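Local coordinates for DegT/DnrJ/EryC1/StrS aminotransferase (Brucella abortus 2308, PDB 4QGR), which binds pyridoxal 5'-phosphate and probably transfers amino groups between substrates as a transaminase, at residues S89-A94 with K325-Q330; F108-P113 with L343-S348; N65-L70 with T95-A100; S319-V324 with S351-L356. All coordinates share one frame; numbering follows the deposited sequence.

Contact 1. Residues S89-A94 with K325-Q330; sequences SFTFAA and KPLHLQ. With PLP (pyridoxal-5'-phosphate), chain E.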
loop_
_atom_site.group_PDB
_atom_site.type_symbol
_atom_site.label_atom_id
_atom_site.label_comp_id
_atom_site.label_asym_id
_atom_site.label_seq_id
_atom_site.Cartn_x
_atom_site.Cartn_y
_atom_site.Cartn_z
ATOM N N SER A 89 -8.559 2.090 22.170
ATOM C CA SER A 89 -7.275 2.779 22.288
ATOM C C SER A 89 -6.133 1.763 22.496
ATOM O O SER A 89 -4.988 2.029 22.101
ATOM C CB SER A 89 -7.356 3.751 23.468
ATOM O OG SER A 89 -6.094 4.314 23.761
ATOM N N PHE A 90 -6.418 0.629 23.142
ATOM C CA PHE A 90 -5.416 -0.409 23.342
ATOM C C PHE A 90 -5.355 -1.326 22.127
ATOM O O PHE A 90 -5.980 -2.377 22.116
ATOM C CB PHE A 90 -5.729 -1.199 24.625
ATOM C CG PHE A 90 -4.546 -1.903 25.198
ATOM C CD1 PHE A 90 -3.563 -1.181 25.828
ATOM C CD2 PHE A 90 -4.414 -3.296 25.079
ATOM C CE1 PHE A 90 -2.449 -1.799 26.348
ATOM C CE2 PHE A 90 -3.304 -3.939 25.594
ATOM C CZ PHE A 90 -2.317 -3.190 26.224
ATOM N N THR A 91 -4.667 -0.862 21.083
ATOM C CA THR A 91 -4.529 -1.564 19.829
ATOM C C THR A 91 -3.408 -0.881 19.027
ATOM O O THR A 91 -2.877 0.179 19.432
ATOM C CB THR A 91 -5.859 -1.550 19.036
ATOM O OG1 THR A 91 -5.732 -2.334 17.858
ATOM C CG2 THR A 91 -6.314 -0.101 18.686
ATOM N N PHE A 92 -3.069 -1.476 17.885
ATOM C CA PHE A 92 -2.131 -0.883 16.942
ATOM C C PHE A 92 -2.707 0.362 16.299
ATOM O O PHE A 92 -3.921 0.453 16.074
ATOM C CB PHE A 92 -1.801 -1.909 15.860
ATOM C CG PHE A 92 -0.736 -1.464 14.903
ATOM C CD1 PHE A 92 0.600 -1.397 15.305
ATOM C CD2 PHE A 92 -1.053 -1.162 13.607
ATOM C CE1 PHE A 92 1.584 -0.969 14.414
ATOM C CE2 PHE A 92 -0.085 -0.744 12.708
ATOM C CZ PHE A 92 1.241 -0.677 13.105
ATOM N N ALA A 93 -1.845 1.338 15.984
ATOM C CA ALA A 93 -2.307 2.647 15.510
ATOM C C ALA A 93 -3.288 2.604 14.327
ATOM O O ALA A 93 -4.152 3.448 14.211
ATOM C CB ALA A 93 -1.104 3.495 15.117
ATOM N N ALA A 94 -3.078 1.695 13.384
ATOM C CA ALA A 94 -3.917 1.586 12.197
ATOM C C ALA A 94 -5.420 1.611 12.493
ATOM O O ALA A 94 -6.114 2.248 11.795
ATOM C CB ALA A 94 -3.587 0.320 11.447
ATOM N N LYS A 325 2.166 2.687 24.819
ATOM C CA LYS A 325 1.385 3.923 24.859
ATOM C C LYS A 325 0.079 3.649 24.133
ATOM O O LYS A 325 0.097 3.417 22.935
ATOM C CB LYS A 325 2.156 5.075 24.178
ATOM C CG LYS A 325 2.220 6.310 25.015
ATOM C CD LYS A 325 3.062 7.412 24.404
ATOM C CE LYS A 325 2.365 8.753 24.595
ATOM N NZ LYS A 325 3.341 9.785 25.023
ATOM N N PRO A 326 -1.049 3.619 24.866
ATOM C CA PRO A 326 -2.344 3.481 24.146
ATOM C C PRO A 326 -2.590 4.667 23.232
ATOM O O PRO A 326 -2.069 5.744 23.449
ATOM C CB PRO A 326 -3.365 3.393 25.272
ATOM C CG PRO A 326 -2.752 4.172 26.384
ATOM C CD PRO A 326 -1.248 3.892 26.297
ATOM N N LEU A 327 -3.370 4.458 22.194
ATOM C CA LEU A 327 -3.555 5.441 21.178
ATOM C C LEU A 327 -4.036 6.777 21.692
ATOM O O LEU A 327 -3.583 7.811 21.198
ATOM C CB LEU A 327 -4.510 4.906 20.088
ATOM C CG LEU A 327 -3.982 3.663 19.364
ATOM C CD1 LEU A 327 -4.876 3.382 18.142
ATOM C CD2 LEU A 327 -2.522 3.761 18.893
ATOM N N HIS A 328 -4.942 6.771 22.659
ATOM C CA HIS A 328 -5.543 8.019 23.086
ATOM C C HIS A 328 -4.530 8.931 23.771
ATOM O O HIS A 328 -4.818 10.114 23.972
ATOM C CB HIS A 328 -6.749 7.810 23.990
ATOM C CG HIS A 328 -6.414 7.396 25.385
ATOM N ND1 HIS A 328 -5.952 6.137 25.699
ATOM C CD2 HIS A 328 -6.477 8.074 26.553
ATOM C CE1 HIS A 328 -5.772 6.045 27.000
ATOM N NE2 HIS A 328 -6.085 7.206 27.543
ATOM N N LEU A 329 -3.389 8.385 24.153
ATOM C CA LEU A 329 -2.344 9.201 24.760
ATOM C C LEU A 329 -1.274 9.611 23.772
ATOM O O LEU A 329 -0.379 10.384 24.132
ATOM C CB LEU A 329 -1.722 8.492 25.954
ATOM C CG LEU A 329 -2.680 8.214 27.099
ATOM C CD1 LEU A 329 -1.903 7.389 28.111
ATOM C CD2 LEU A 329 -3.334 9.435 27.722
ATOM N N GLN A 330 -1.333 9.120 22.534
ATOM C CA GLN A 330 -0.306 9.484 21.562
ATOM C C GLN A 330 -0.669 10.798 20.936
ATOM O O GLN A 330 -1.849 11.124 20.789
ATOM C CB GLN A 330 -0.117 8.412 20.482
ATOM C CG GLN A 330 0.398 7.091 21.066
ATOM C CD GLN A 330 0.747 6.070 20.022
ATOM O OE1 GLN A 330 1.137 6.412 18.908
ATOM N NE2 GLN A 330 0.573 4.781 20.366
HETATM N N1 PLP E . -4.668 -3.813 13.116
HETATM C C2 PLP E . -4.014 -4.444 14.109
HETATM C C2A PLP E . -4.720 -4.890 15.367
HETATM C C3 PLP E . -2.579 -4.782 13.902
HETATM O O3 PLP E . -1.942 -5.452 14.855
HETATM C C4 PLP E . -1.906 -4.274 12.677
HETATM C C4A PLP E . -0.520 -4.539 12.232
HETATM O O4A PLP E . 0.021 -5.615 12.392
HETATM C C5 PLP E . -2.746 -3.584 11.689
HETATM C C6 PLP E . -4.100 -3.392 11.974
HETATM C C5A PLP E . -2.149 -3.058 10.401
HETATM O O4P PLP E . -1.714 -4.114 9.534
HETATM P P PLP E . -0.457 -3.897 8.553
HETATM O O1P PLP E . -0.486 -5.038 7.539
HETATM O O2P PLP E . -0.557 -2.512 7.966
HETATM O O3P PLP E . 0.720 -4.056 9.529
HETATM O O HOH W 1 -0.914 1.314 20.898
#

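Contact 2. Residues F108-P113 with L343-S348; sequences FVDVDP and LPVSES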
loop_
_atom_site.group_PDB
_atom_site.type_symbol
_atom_site.label_atom_id
_atom_site.label_comp_id
_atom_site.label_asym_id
_atom_site.label_seq_id
_atom_site.Cartn_x
_atom_site.Cartn_y
_atom_site.Cartn_z
ATOM N N PHE A 108 -12.625 6.815 21.249
ATOM C CA PHE A 108 -11.934 5.733 21.952
ATOM C C PHE A 108 -12.676 5.063 23.101
ATOM O O PHE A 108 -13.244 5.720 23.938
ATOM C CB PHE A 108 -10.577 6.215 22.477
ATOM C CG PHE A 108 -9.575 6.526 21.394
ATOM C CD1 PHE A 108 -9.020 5.519 20.627
ATOM C CD2 PHE A 108 -9.110 7.824 21.232
ATOM C CE1 PHE A 108 -8.088 5.799 19.644
ATOM C CE2 PHE A 108 -8.150 8.108 20.279
ATOM C CZ PHE A 108 -7.636 7.078 19.483
ATOM N N VAL A 109 -12.713 3.733 23.089
ATOM C CA VAL A 109 -13.418 2.946 24.072
ATOM C C VAL A 109 -12.392 2.115 24.823
ATOM O O VAL A 109 -11.419 1.656 24.238
ATOM C CB VAL A 109 -14.458 2.043 23.377
ATOM C CG1 VAL A 109 -15.265 1.266 24.439
ATOM C CG2 VAL A 109 -15.337 2.898 22.501
ATOM N N ASP A 110 -12.589 1.883 26.106
ATOM C CA ASP A 110 -11.630 1.117 26.894
ATOM C C ASP A 110 -11.766 -0.356 26.539
ATOM O O ASP A 110 -12.708 -0.775 25.828
ATOM C CB ASP A 110 -11.887 1.275 28.398
ATOM C CG ASP A 110 -10.623 1.199 29.241
ATOM O OD1 ASP A 110 -9.527 0.934 28.716
ATOM O OD2 ASP A 110 -10.758 1.472 30.462
ATOM N N VAL A 111 -10.821 -1.143 27.057
ATOM C CA VAL A 111 -10.867 -2.578 26.916
ATOM C C VAL A 111 -11.118 -3.240 28.252
ATOM O O VAL A 111 -10.872 -2.684 29.338
ATOM C CB VAL A 111 -9.579 -3.152 26.268
ATOM C CG1 VAL A 111 -9.433 -2.604 24.878
ATOM C CG2 VAL A 111 -8.326 -2.739 27.066
ATOM N N ASP A 112 -11.638 -4.448 28.155
ATOM C CA ASP A 112 -11.845 -5.330 29.287
ATOM C C ASP A 112 -10.486 -5.699 29.896
ATOM O O ASP A 112 -9.538 -5.943 29.155
ATOM C CB ASP A 112 -12.528 -6.609 28.796
ATOM C CG ASP A 112 -12.807 -7.580 29.902
ATOM O OD1 ASP A 112 -13.871 -7.377 30.555
ATOM O OD2 ASP A 112 -12.026 -8.540 30.146
ATOM N N PRO A 113 -10.397 -5.750 31.242
ATOM C CA PRO A 113 -9.099 -5.996 31.903
ATOM C C PRO A 113 -8.533 -7.421 31.785
ATOM O O PRO A 113 -7.346 -7.638 32.129
ATOM C CB PRO A 113 -9.366 -5.656 33.377
ATOM C CG PRO A 113 -10.829 -5.896 33.545
ATOM C CD PRO A 113 -11.456 -5.443 32.227
ATOM N N LEU A 343 -10.456 5.942 30.185
ATOM C CA LEU A 343 -9.882 4.656 29.752
ATOM C C LEU A 343 -8.869 4.139 30.768
ATOM O O LEU A 343 -7.688 3.994 30.450
ATOM C CB LEU A 343 -9.231 4.866 28.380
ATOM C CG LEU A 343 -10.099 5.624 27.373
ATOM C CD1 LEU A 343 -9.302 6.077 26.141
ATOM C CD2 LEU A 343 -11.222 4.705 27.016
ATOM N N PRO A 344 -9.331 3.826 32.004
ATOM C CA PRO A 344 -8.359 3.463 33.043
ATOM C C PRO A 344 -7.614 2.167 32.757
ATOM O O PRO A 344 -6.422 2.062 33.114
ATOM C CB PRO A 344 -9.212 3.351 34.334
ATOM C CG PRO A 344 -10.590 3.119 33.851
ATOM C CD PRO A 344 -10.693 3.924 32.558
ATOM N N VAL A 345 -8.284 1.203 32.128
ATOM C CA VAL A 345 -7.637 -0.097 31.845
ATOM C C VAL A 345 -6.543 0.132 30.805
ATOM O O VAL A 345 -5.383 -0.264 30.985
ATOM C CB VAL A 345 -8.644 -1.173 31.387
ATOM C CG1 VAL A 345 -7.949 -2.472 31.065
ATOM C CG2 VAL A 345 -9.723 -1.414 32.442
ATOM N N SER A 346 -6.897 0.782 29.702
ATOM C CA SER A 346 -5.917 1.097 28.671
ATOM C C SER A 346 -4.719 1.889 29.236
ATOM O O SER A 346 -3.565 1.707 28.799
ATOM C CB SER A 346 -6.585 1.907 27.571
ATOM O OG SER A 346 -7.576 1.126 26.884
ATOM N N GLU A 347 -4.966 2.759 30.207
ATOM C CA GLU A 347 -3.876 3.562 30.734
ATOM C C GLU A 347 -2.944 2.803 31.697
ATOM O O GLU A 347 -1.749 3.132 31.804
ATOM C CB GLU A 347 -4.455 4.823 31.416
ATOM C CG GLU A 347 -4.985 5.803 30.396
ATOM C CD GLU A 347 -5.508 7.089 30.996
ATOM O OE1 GLU A 347 -5.342 7.279 32.236
ATOM O OE2 GLU A 347 -6.063 7.923 30.246
ATOM N N SER A 348 -3.493 1.858 32.440
ATOM C CA SER A 348 -2.713 1.118 33.427
ATOM C C SER A 348 -2.045 -0.166 32.903
ATOM O O SER A 348 -0.997 -0.575 33.419
ATOM C CB SER A 348 -3.564 0.782 34.637
ATOM O OG SER A 348 -4.646 -0.010 34.252
HETATM O O HOH W 2 -8.925 0.696 24.546
#

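Contact 3. Residues N65-L70 with T95-A100; sequences NGTDAL and TAEVVA. With PLP (pyridoxal-5'-phosphate), chain E.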
loop_
_atom_site.group_PDB
_atom_site.type_symbol
_atom_site.label_atom_id
_atom_site.label_comp_id
_atom_site.label_asym_id
_atom_site.label_seq_id
_atom_site.Cartn_x
_atom_site.Cartn_y
_atom_site.Cartn_z
ATOM N N ASN A 65 -2.046 -4.463 2.511
ATOM C CA ASN A 65 -1.695 -4.521 3.902
ATOM C C ASN A 65 -2.949 -4.372 4.756
ATOM O O ASN A 65 -4.049 -4.097 4.243
ATOM C CB ASN A 65 -0.618 -3.464 4.278
ATOM C CG ASN A 65 -1.145 -2.052 4.148
ATOM O OD1 ASN A 65 -2.068 -1.658 4.859
ATOM N ND2 ASN A 65 -0.611 -1.311 3.212
ATOM N N GLY A 66 -2.782 -4.612 6.045
ATOM C CA GLY A 66 -3.910 -4.640 6.994
ATOM C C GLY A 66 -4.437 -3.288 7.384
ATOM O O GLY A 66 -5.494 -3.197 8.033
ATOM N N THR A 67 -3.710 -2.233 7.041
ATOM C CA THR A 67 -4.157 -0.863 7.308
ATOM C C THR A 67 -5.123 -0.473 6.185
ATOM O O THR A 67 -6.288 -0.053 6.432
ATOM C CB THR A 67 -2.953 0.105 7.367
ATOM O OG1 THR A 67 -2.068 -0.310 8.412
ATOM C CG2 THR A 67 -3.433 1.521 7.613
ATOM N N ASP A 68 -4.669 -0.665 4.947
ATOM C CA ASP A 68 -5.550 -0.541 3.784
ATOM C C ASP A 68 -6.858 -1.314 3.962
ATOM O O ASP A 68 -7.949 -0.858 3.517
ATOM C CB ASP A 68 -4.880 -1.064 2.491
ATOM C CG ASP A 68 -3.659 -0.257 2.009
ATOM O OD1 ASP A 68 -3.115 0.687 2.684
ATOM O OD2 ASP A 68 -3.147 -0.652 0.940
ATOM N N ALA A 69 -6.761 -2.512 4.529
ATOM C CA ALA A 69 -7.874 -3.407 4.720
ATOM C C ALA A 69 -8.958 -2.872 5.613
ATOM O O ALA A 69 -10.118 -3.227 5.424
ATOM C CB ALA A 69 -7.413 -4.760 5.222
ATOM N N LEU A 70 -8.586 -1.996 6.528
ATOM C CA LEU A 70 -9.542 -1.282 7.395
ATOM C C LEU A 70 -10.060 0.002 6.748
ATOM O O LEU A 70 -11.229 0.361 6.938
ATOM C CB LEU A 70 -8.858 -0.926 8.720
ATOM C CG LEU A 70 -8.373 -2.108 9.578
ATOM C CD1 LEU A 70 -7.410 -1.657 10.649
ATOM C CD2 LEU A 70 -9.589 -2.742 10.241
ATOM N N THR A 95 -5.892 0.929 13.563
ATOM C CA THR A 95 -7.332 0.827 13.883
ATOM C C THR A 95 -7.990 2.241 13.960
ATOM O O THR A 95 -9.087 2.457 13.461
ATOM C CB THR A 95 -7.529 0.027 15.190
ATOM O OG1 THR A 95 -6.739 -1.200 15.152
ATOM C CG2 THR A 95 -9.019 -0.306 15.442
ATOM N N ALA A 96 -7.330 3.193 14.628
ATOM C CA ALA A 96 -7.795 4.572 14.715
ATOM C C ALA A 96 -7.351 5.447 13.561
ATOM O O ALA A 96 -8.088 6.312 13.131
ATOM C CB ALA A 96 -7.356 5.218 16.008
ATOM N N GLU A 97 -6.138 5.228 13.069
ATOM C CA GLU A 97 -5.562 6.091 12.085
ATOM C C GLU A 97 -6.377 6.164 10.804
ATOM O O GLU A 97 -6.535 7.260 10.247
ATOM C CB GLU A 97 -4.156 5.615 11.774
ATOM C CG GLU A 97 -3.440 6.411 10.691
ATOM C CD GLU A 97 -2.097 5.749 10.377
ATOM O OE1 GLU A 97 -2.106 4.600 9.901
ATOM O OE2 GLU A 97 -1.037 6.370 10.709
ATOM N N VAL A 98 -6.903 5.022 10.352
ATOM C CA VAL A 98 -7.665 4.991 9.102
ATOM C C VAL A 98 -8.939 5.842 9.187
ATOM O O VAL A 98 -9.358 6.445 8.185
ATOM C CB VAL A 98 -8.006 3.578 8.599
ATOM C CG1 VAL A 98 -6.729 2.799 8.319
ATOM C CG2 VAL A 98 -8.938 2.830 9.555
ATOM N N VAL A 99 -9.488 5.944 10.393
ATOM C CA VAL A 99 -10.681 6.735 10.640
ATOM C C VAL A 99 -10.387 8.228 10.403
ATOM O O VAL A 99 -11.097 8.892 9.657
ATOM C CB VAL A 99 -11.226 6.464 12.059
ATOM C CG1 VAL A 99 -12.403 7.386 12.387
ATOM C CG2 VAL A 99 -11.602 5.027 12.252
ATOM N N ALA A 100 -9.297 8.739 10.999
ATOM C CA ALA A 100 -8.795 10.082 10.717
ATOM C C ALA A 100 -8.415 10.335 9.274
ATOM O O ALA A 100 -8.700 11.411 8.704
ATOM C CB ALA A 100 -7.625 10.385 11.643
HETATM N N1 PLP E . -4.668 -3.813 13.116
HETATM C C2 PLP E . -4.014 -4.444 14.109
HETATM C C2A PLP E . -4.720 -4.890 15.367
HETATM C C3 PLP E . -2.579 -4.782 13.902
HETATM O O3 PLP E . -1.942 -5.452 14.855
HETATM C C4 PLP E . -1.906 -4.274 12.677
HETATM C C4A PLP E . -0.520 -4.539 12.232
HETATM O O4A PLP E . 0.021 -5.615 12.392
HETATM C C5 PLP E . -2.746 -3.584 11.689
HETATM C C6 PLP E . -4.100 -3.392 11.974
HETATM C C5A PLP E . -2.149 -3.058 10.401
HETATM O O4P PLP E . -1.714 -4.114 9.534
HETATM P P PLP E . -0.457 -3.897 8.553
HETATM O O1P PLP E . -0.486 -5.038 7.539
HETATM O O2P PLP E . -0.557 -2.512 7.966
HETATM O O3P PLP E . 0.720 -4.056 9.529
#

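Contact 4. Residues S319-V324 with S351-L356; sequences SVIYYV and SRILSL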
loop_
_atom_site.group_PDB
_atom_site.type_symbol
_atom_site.label_atom_id
_atom_site.label_comp_id
_atom_site.label_asym_id
_atom_site.label_seq_id
_atom_site.Cartn_x
_atom_site.Cartn_y
_atom_site.Cartn_z
ATOM N N SER A 319 11.359 -10.596 25.136
ATOM C CA SER A 319 9.942 -10.332 25.459
ATOM C C SER A 319 9.636 -8.918 25.005
ATOM O O SER A 319 10.544 -8.095 24.860
ATOM C CB SER A 319 9.682 -10.509 26.941
ATOM O OG SER A 319 10.418 -9.578 27.756
ATOM N N VAL A 320 8.358 -8.621 24.778
ATOM C CA VAL A 320 7.977 -7.322 24.209
ATOM C C VAL A 320 6.731 -6.816 24.926
ATOM O O VAL A 320 5.841 -7.585 25.244
ATOM C CB VAL A 320 7.631 -7.447 22.719
ATOM C CG1 VAL A 320 7.390 -6.073 22.064
ATOM C CG2 VAL A 320 8.762 -8.146 22.018
ATOM N N ILE A 321 6.695 -5.516 25.179
ATOM C CA ILE A 321 5.522 -4.888 25.761
ATOM C C ILE A 321 4.632 -4.392 24.636
ATOM O O ILE A 321 5.024 -3.502 23.891
ATOM C CB ILE A 321 5.934 -3.685 26.637
ATOM C CG1 ILE A 321 6.815 -4.155 27.787
ATOM C CG2 ILE A 321 4.705 -2.977 27.201
ATOM C CD1 ILE A 321 7.394 -3.020 28.613
ATOM N N TYR A 322 3.457 -4.981 24.525
ATOM C CA TYR A 322 2.360 -4.507 23.669
ATOM C C TYR A 322 1.216 -4.083 24.629
ATOM O O TYR A 322 0.571 -4.946 25.203
ATOM C CB TYR A 322 1.884 -5.657 22.766
ATOM C CG TYR A 322 2.914 -6.044 21.739
ATOM C CD1 TYR A 322 3.232 -5.175 20.698
ATOM C CD2 TYR A 322 3.565 -7.275 21.796
ATOM C CE1 TYR A 322 4.218 -5.503 19.779
ATOM C CE2 TYR A 322 4.518 -7.626 20.866
ATOM C CZ TYR A 322 4.819 -6.757 19.844
ATOM O OH TYR A 322 5.776 -7.128 18.892
ATOM N N TYR A 323 0.931 -2.790 24.832
ATOM C CA TYR A 323 1.459 -1.659 24.087
ATOM C C TYR A 323 1.955 -0.661 25.101
ATOM O O TYR A 323 1.391 -0.524 26.201
ATOM C CB TYR A 323 0.361 -1.002 23.240
ATOM C CG TYR A 323 -0.097 -1.899 22.136
ATOM C CD1 TYR A 323 0.544 -1.895 20.924
ATOM C CD2 TYR A 323 -1.182 -2.764 22.313
ATOM C CE1 TYR A 323 0.168 -2.759 19.914
ATOM C CE2 TYR A 323 -1.567 -3.623 21.311
ATOM C CZ TYR A 323 -0.903 -3.598 20.110
ATOM O OH TYR A 323 -1.243 -4.443 19.079
ATOM N N VAL A 324 3.018 0.032 24.737
ATOM C CA VAL A 324 3.648 0.951 25.641
ATOM C C VAL A 324 2.811 2.206 25.873
ATOM O O VAL A 324 2.805 2.722 26.993
ATOM C CB VAL A 324 5.067 1.312 25.128
ATOM C CG1 VAL A 324 5.673 2.435 25.917
ATOM C CG2 VAL A 324 5.957 0.072 25.240
ATOM N N SER A 351 1.824 -0.566 32.304
ATOM C CA SER A 351 2.753 -0.675 33.417
ATOM C C SER A 351 2.939 -2.101 33.888
ATOM O O SER A 351 3.829 -2.350 34.693
ATOM C CB SER A 351 2.319 0.203 34.603
ATOM O OG SER A 351 1.102 -0.273 35.178
ATOM N N ARG A 352 2.102 -3.029 33.415
ATOM C CA ARG A 352 2.151 -4.392 33.919
ATOM C C ARG A 352 2.105 -5.516 32.878
ATOM O O ARG A 352 2.398 -6.647 33.222
ATOM C CB ARG A 352 1.063 -4.600 34.976
ATOM C CG ARG A 352 -0.355 -4.421 34.478
ATOM C CD ARG A 352 -1.419 -4.470 35.621
ATOM N NE ARG A 352 -2.779 -4.548 35.032
ATOM C CZ ARG A 352 -3.654 -3.531 34.902
ATOM N NH1 ARG A 352 -3.378 -2.328 35.369
ATOM N NH2 ARG A 352 -4.853 -3.728 34.346
ATOM N N ILE A 353 1.758 -5.217 31.632
ATOM C CA ILE A 353 1.639 -6.262 30.592
ATOM C C ILE A 353 2.992 -6.634 29.984
ATOM O O ILE A 353 3.911 -5.804 29.909
ATOM C CB ILE A 353 0.644 -5.817 29.507
ATOM C CG1 ILE A 353 0.054 -7.025 28.767
ATOM C CG2 ILE A 353 1.253 -4.752 28.594
ATOM C CD1 ILE A 353 -1.159 -6.672 27.932
ATOM N N LEU A 354 3.114 -7.878 29.537
ATOM C CA LEU A 354 4.310 -8.346 28.838
ATOM C C LEU A 354 3.979 -9.533 27.961
ATOM O O LEU A 354 3.214 -10.391 28.372
ATOM C CB LEU A 354 5.370 -8.735 29.866
ATOM C CG LEU A 354 6.752 -9.104 29.279
ATOM C CD1 LEU A 354 7.388 -7.927 28.550
ATOM C CD2 LEU A 354 7.673 -9.628 30.371
ATOM N N SER A 355 4.486 -9.536 26.727
ATOM C CA SER A 355 4.291 -10.655 25.828
ATOM C C SER A 355 5.531 -11.554 25.754
ATOM O O SER A 355 6.653 -11.074 25.730
ATOM C CB SER A 355 3.862 -10.181 24.439
ATOM O OG SER A 355 2.693 -9.363 24.543
ATOM N N LEU A 356 5.310 -12.863 25.819
ATOM C CA LEU A 356 6.389 -13.880 25.909
ATOM C C LEU A 356 6.573 -14.562 24.546
ATOM O O LEU A 356 5.676 -14.521 23.708
ATOM C CB LEU A 356 5.996 -14.957 26.930
ATOM C CG LEU A 356 5.592 -14.447 28.306
ATOM C CD1 LEU A 356 5.294 -15.623 29.239
ATOM C CD2 LEU A 356 6.737 -13.592 28.871
HETATM O O HOH W 3 2.376 -7.124 26.154
#

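Contact 1. Residues S89-A94 with K325-Q330
Ser89 and His328 meet through a short hydrogen bond, OG of Ser89 lying 2.7 Å from ND1 of His328, at the edge of the imidazole and in its plane. The same OG accepts the backbone N-H of His328 at 2.9 Å, nearly straight at 168°. Its hydroxyl is turned opposite the backbone N of Ser89 (chi1 172°), which lets it face the start of the 3-10 turn 327-329 while the carbonyl O of Ser89 takes the N-H of Leu327, also at 2.9 Å. Leu327 then reaches along the loop: its CD2 rests 3.6 Å from CA of Ala93 and its CD1 touches CG2 of Thr91. A water joins the two backbones, donating to Thr91 O and Lys325 O.

Beyond this first shell, NE2 of His328 is held by Glu347, and NE2 of Gln330 donates to Lys325 O, bracing the turn. On its far side the 89-94 loop carries Phe92 against the cofactor, CD2 lying 3.4 Å from C4 of PLP. With both imidazole nitrogens engaged, the ring is fixed in rotation, and the Glu347 carboxylate would be expected to polarise the histidine and, through it, the Ser89 hydroxyl.

Contact 2. Residues F108-P113 with L343-S348
Asp110 turns its carboxylate onto the first turn of helix 344-348 and takes three hydrogen bonds there. OD1 accepts the backbone N-H of Ser346 at 2.8 Å through its syn lone pair, and the hydroxyl OG of Ser346 at 2.7 Å almost in line with the C-O bond. OD2 uses its own syn lone pair for the N-H of Val345, 3.0 Å away. The serine hydroxyl sits beside its own backbone N (chi1 -66°), which brings both donors of Ser346 to one oxygen.

Close packing continues at Leu343, whose CD2 lies 3.3 Å from the backbone N of Asp110 and whose CD1 meets CB of Phe108, and at Val345, whose CG1 lies 3.4 Å from Val111 O. A water extends the polar network, giving hydrogen bonds to Val109 O and to Ser346 OG. The loose side is at the solvent-exposed Pro113, where CB is touched by CG1 of Val345 at 4.2 Å.

Gln122 OE1, from helix 120-133, accepts the backbone N-H of Asp110. Because the carboxylate accepts backbone N-H groups of the first turn, at the positive end of the helix dipole, its negative charge is probably stabilised and its pKa lowered.

Contact 3. Residues N65-L70 with T95-A100
Val98 packs its two methyls on Thr67 and Leu70 in van der Waals contact: CG1 lies 3.6 Å from the methyl CG2 of Thr67 and 3.4 Å from the carbonyl O of Thr67, while CG2 of Val98 lies 3.8 Å from CB of Leu70. Farther along, CD1 of Leu70 reaches CA of Thr95 and also approaches C6 of the PLP ring. No hydrogen bond crosses between the segments.

The polar contacts instead run to the cofactor. Gly66 N donates to O1P of PLP at 2.8 Å, and OG1 of Thr67 donates to O2P at 2.7 Å. Thr67 divides its branches: OG1 stands beside its backbone N (chi1 -60°) and faces the phosphate, leaving CG2 for the valine. Bonds within 65-70 set this turn, since OD1 of Asn65 accepts the N-H groups of both Thr67 and Asp68, at 2.8 Å each, the former in the carbonyl plane.

The polar side chains of helix 94-101 have outside partners: Thr95 OG1 bonds to Asp170, and Glu97 to His227 and Gly240 of the second subunit. The phosphate thus lies at the capped N-terminal end of helix 68-76, the phosphate-binding cup of PLP-dependent aminotransferases, with helix 94-101 packed beside it.

Contact 4. Residues S319-V324 with S351-L356
Leu354 overlaps Ser319, its CD1 lying 3.5 Å from OG of the serine and its CD2 a little farther from the same oxygen. The leucine leaves its backbone with CG opposite N (chi1 -174°), and CD1 continues to CG1 of Ile321 at 3.9 Å, these two side chains running nearly at right angles. Lys309 and Leu312 of helix 305-314 also touch Leu354. Next along 319-324, CG2 of Ile321 faces CG2 of Ile353 more loosely, and the latter methyl packs 3.5 Å from the carbonyl O of Tyr322.

The backbones form a single antiparallel bridge, Val320 with Ser355, as a hydrogen-bonded pair: Val320 N donates to Ser355 O at 3.1 Å, and Ser355 N to Val320 O at 2.8 Å. The bridge places 319-324 along strand 353-356, whose other edge pairs antiparallel with strand 298-301. The pairing does not extend beyond this bridge; the segments part after Ile321, and a cis peptide bond precedes Tyr323.

OG of Ser355 lies 3.6 Å from CD2 of Tyr322, at the ring edge and near its plane, while CG1 of Val320 is set over one ring face toward the rim. A water links the segments here, accepting from Tyr322 N and hydrogen-bonded to Ser355 OG, which is also held by Ser299. Beyond the cis peptide, Tyr323 stacks edge-to-face with Phe90 and its OH bonds to Gln173, a PLP-binding residue.

In the fold
From the N terminus, contact 3 opens first and closes a short loop joining the starts of helices 68-76 and 94-101 around strand 83-88. Contact 1 opens just before contact 3 closes, so the two cross; its return at 325-330 brings a distant part of the chain back beside the loop after strand 83-88. Contact 2 opens at the end of strand 105-109 and returns at helix 344-348, so it crosses contact 1; the two meet where His328 bonds to Glu347. Contact 4 closes a loop of 26 residues near the C-terminal end, crossing contacts 1 and 2, and ties the two-stranded sheet's edge to the chain that runs on into 325-330. Contacts 1 and 3 share PLP.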